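Local coordinates for protein beta-glucuronidase (uncultured Clostridium sp., PDB 6U7J) that hydrolyses beta-D-glucuronides, releasing glucuronic acid, as a gut bacterial glycoside hydrolase of family 2 linked to the reactivation of conjugated estrogens, at residues T505-D510 and E548-F553. Sequence-based numbering, arbitrary orientation.
Sequences TEYGAD and EHIWAF
At the C-terminal ends of two neighbouring parallel strands of the TIM barrel, Glu-506 stacks on the indole of Trp-551, and the backbone N of Trp-551 donates to Tyr-507 O. Glu-506 occupies the position that holds the nucleophile in family 2 beta-glucuronidases, consistent with that role here. The carboxylate and indole planes are 22° apart, the carboxylate over one face and offset toward the rim, with Glu-506 CG 3.8 Å from Trp-551 CE3. Trp-551 CG is anti to its own N (chi1 176°), which runs the indole alongside the glutamate chain; Ala-552 CB lies over the opposite face. Salt-bridging Arg-338 at OE2 and hydrogen-bonding Tyr-470 at OE1 position the carboxylate further.

Between 505-510 and 548-553 one direct hydrogen bond forms: Trp-551 N reaches Tyr-507 O at 2.9 Å, nearly straight at 177°. Direct pairing continues where His-549 bonds Val-504. A water donating to Thr-505 O (2.8 Å) also bonds His-549 ND1 in the imidazole plane, while His-549 NE2 bonds Ser-336 OG; a second water donates to Thr-505 O.

The Tyr-507 ring turns an edge to His-549 O, with CD1 3.3 Å away, while Tyr-507 CZ packs 3.6 Å from Ile-550 CG1. A third water donates to Tyr-507 OH (2.7 Å) and Glu-548 OE2; that hydroxyl also bonds Asn-536, and Glu-548 OE1 bonds Tyr-300 OH and salt-bridges Arg-589.

The strands belong to the beta-alpha-beta unit 502-506, 525-540, 545-551: helix 525-540 packs on Tyr-507 and Glu-548, strand 465-468 pairs beyond 502-506, and strand 297-305 flanks 545-551.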
loop_
_atom_site.group_PDB
_atom_site.type_symbol
_atom_site.label_atom_id
_atom_site.label_comp_id
_atom_site.label_asym_id
_atom_site.label_seq_id
_atom_site.Cartn_x
_atom_site.Cartn_y
_atom_site.Cartn_z
ATOM N N THR B 505 -15.462 0.068 26.675
ATOM C CA THR B 505 -15.608 1.255 25.842
ATOM C C THR B 505 -14.520 1.369 24.780
ATOM O O THR B 505 -14.673 2.171 23.850
ATOM C CB THR B 505 -15.634 2.520 26.718
ATOM O OG1 THR B 505 -14.721 2.375 27.815
ATOM C CG2 THR B 505 -17.056 2.789 27.270
ATOM N N GLU B 506 -13.452 0.576 24.881
ATOM C CA GLU B 506 -12.354 0.592 23.920
ATOM C C GLU B 506 -11.664 -0.766 23.944
ATOM O O GLU B 506 -11.404 -1.315 25.021
ATOM C CB GLU B 506 -11.312 1.690 24.231
ATOM C CG GLU B 506 -11.767 3.137 23.998
ATOM C CD GLU B 506 -10.649 4.157 24.205
ATOM O OE1 GLU B 506 -9.467 3.775 24.107
ATOM O OE2 GLU B 506 -10.945 5.349 24.479
ATOM N N TYR B 507 -11.357 -1.285 22.755
ATOM C CA TYR B 507 -10.474 -2.432 22.554
ATOM C C TYR B 507 -10.199 -2.563 21.059
ATOM O O TYR B 507 -11.037 -2.184 20.239
ATOM C CB TYR B 507 -11.095 -3.722 23.115
ATOM C CG TYR B 507 -12.361 -4.216 22.431
ATOM C CD1 TYR B 507 -13.547 -3.491 22.479
ATOM C CD2 TYR B 507 -12.378 -5.455 21.782
ATOM C CE1 TYR B 507 -14.707 -3.970 21.866
ATOM C CE2 TYR B 507 -13.524 -5.942 21.169
ATOM C CZ TYR B 507 -14.688 -5.208 21.223
ATOM O OH TYR B 507 -15.826 -5.695 20.615
ATOM N N GLY B 508 -9.030 -3.087 20.703
ATOM C CA GLY B 508 -8.704 -3.188 19.286
ATOM C C GLY B 508 -7.199 -3.247 19.057
ATOM O O GLY B 508 -6.427 -3.526 19.973
ATOM N N ALA B 509 -6.807 -2.976 17.810
ATOM C CA ALA B 509 -5.432 -3.210 17.381
ATOM C C ALA B 509 -5.131 -2.362 16.152
ATOM O O ALA B 509 -5.972 -2.255 15.257
ATOM C CB ALA B 509 -5.210 -4.696 17.068
ATOM N N ASP B 510 -3.936 -1.763 16.112
ATOM C CA ASP B 510 -3.538 -1.001 14.934
ATOM C C ASP B 510 -3.413 -1.942 13.743
ATOM O O ASP B 510 -2.864 -3.052 13.854
ATOM C CB ASP B 510 -2.214 -0.271 15.157
ATOM C CG ASP B 510 -2.353 0.956 16.044
ATOM O OD1 ASP B 510 -2.376 0.784 17.285
ATOM O OD2 ASP B 510 -2.426 2.095 15.507
ATOM N N GLU B 548 -20.276 -3.136 23.969
ATOM C CA GLU B 548 -18.923 -3.259 23.447
ATOM C C GLU B 548 -18.701 -2.151 22.430
ATOM O O GLU B 548 -19.470 -2.005 21.472
ATOM C CB GLU B 548 -18.689 -4.647 22.810
ATOM C CG GLU B 548 -19.513 -4.930 21.552
ATOM C CD GLU B 548 -19.594 -6.425 21.220
ATOM O OE1 GLU B 548 -19.904 -7.220 22.140
ATOM O OE2 GLU B 548 -19.348 -6.801 20.047
ATOM N N HIS B 549 -17.658 -1.362 22.637
ATOM C CA HIS B 549 -17.312 -0.300 21.701
ATOM C C HIS B 549 -15.891 -0.570 21.250
ATOM O O HIS B 549 -14.956 -0.510 22.058
ATOM C CB HIS B 549 -17.458 1.090 22.329
ATOM C CG HIS B 549 -18.826 1.687 22.161
ATOM N ND1 HIS B 549 -19.089 3.021 22.385
ATOM C CD2 HIS B 549 -20.007 1.128 21.798
ATOM C CE1 HIS B 549 -20.368 3.262 22.155
ATOM N NE2 HIS B 549 -20.949 2.129 21.797
ATOM N N ILE B 550 -15.745 -0.935 19.975
ATOM C CA ILE B 550 -14.427 -1.140 19.392
ATOM C C ILE B 550 -13.747 0.215 19.274
ATOM O O ILE B 550 -14.403 1.225 18.991
ATOM C CB ILE B 550 -14.566 -1.827 18.024
ATOM C CG1 ILE B 550 -15.063 -3.265 18.197
ATOM C CG2 ILE B 550 -13.233 -1.838 17.280
ATOM C CD1 ILE B 550 -15.598 -3.872 16.918
ATOM N N TRP B 551 -12.447 0.273 19.534
ATOM C CA TRP B 551 -11.787 1.562 19.449
ATOM C C TRP B 551 -11.285 1.823 18.045
ATOM O O TRP B 551 -10.597 0.990 17.435
ATOM C CB TRP B 551 -10.632 1.755 20.414
ATOM C CG TRP B 551 -9.975 3.115 20.150
ATOM C CD1 TRP B 551 -8.688 3.344 19.753
ATOM C CD2 TRP B 551 -10.607 4.413 20.215
ATOM N NE1 TRP B 551 -8.468 4.699 19.600
ATOM C CE2 TRP B 551 -9.622 5.376 19.884
ATOM C CE3 TRP B 551 -11.891 4.853 20.559
ATOM C CZ2 TRP B 551 -9.884 6.748 19.876
ATOM C CZ3 TRP B 551 -12.160 6.231 20.550
ATOM C CH2 TRP B 551 -11.160 7.158 20.210
ATOM N N ALA B 552 -11.606 3.031 17.593
ATOM C CA ALA B 552 -11.375 3.616 16.296
ATOM C C ALA B 552 -12.403 3.038 15.342
ATOM O O ALA B 552 -12.290 1.905 14.853
ATOM C CB ALA B 552 -9.935 3.436 15.857
ATOM N N PHE B 553 -13.477 3.811 15.197
ATOM C CA PHE B 553 -14.312 3.755 14.009
ATOM C C PHE B 553 -13.453 3.862 12.754
ATOM O O PHE B 553 -13.551 3.027 11.847
ATOM C CB PHE B 553 -15.343 4.890 14.075
ATOM C CG PHE B 553 -16.213 4.989 12.873
ATOM C CD1 PHE B 553 -16.020 6.005 11.947
ATOM C CD2 PHE B 553 -17.230 4.062 12.661
ATOM C CE1 PHE B 553 -16.822 6.095 10.823
ATOM C CE2 PHE B 553 -18.040 4.138 11.534
ATOM C CZ PHE B 553 -17.843 5.161 10.617
HETATM O O HOH W 1 -16.754 3.998 23.480
HETATM O O HOH W 2 -14.495 2.826 20.948
HETATM O O HOH W 3 -17.110 -6.371 18.393
#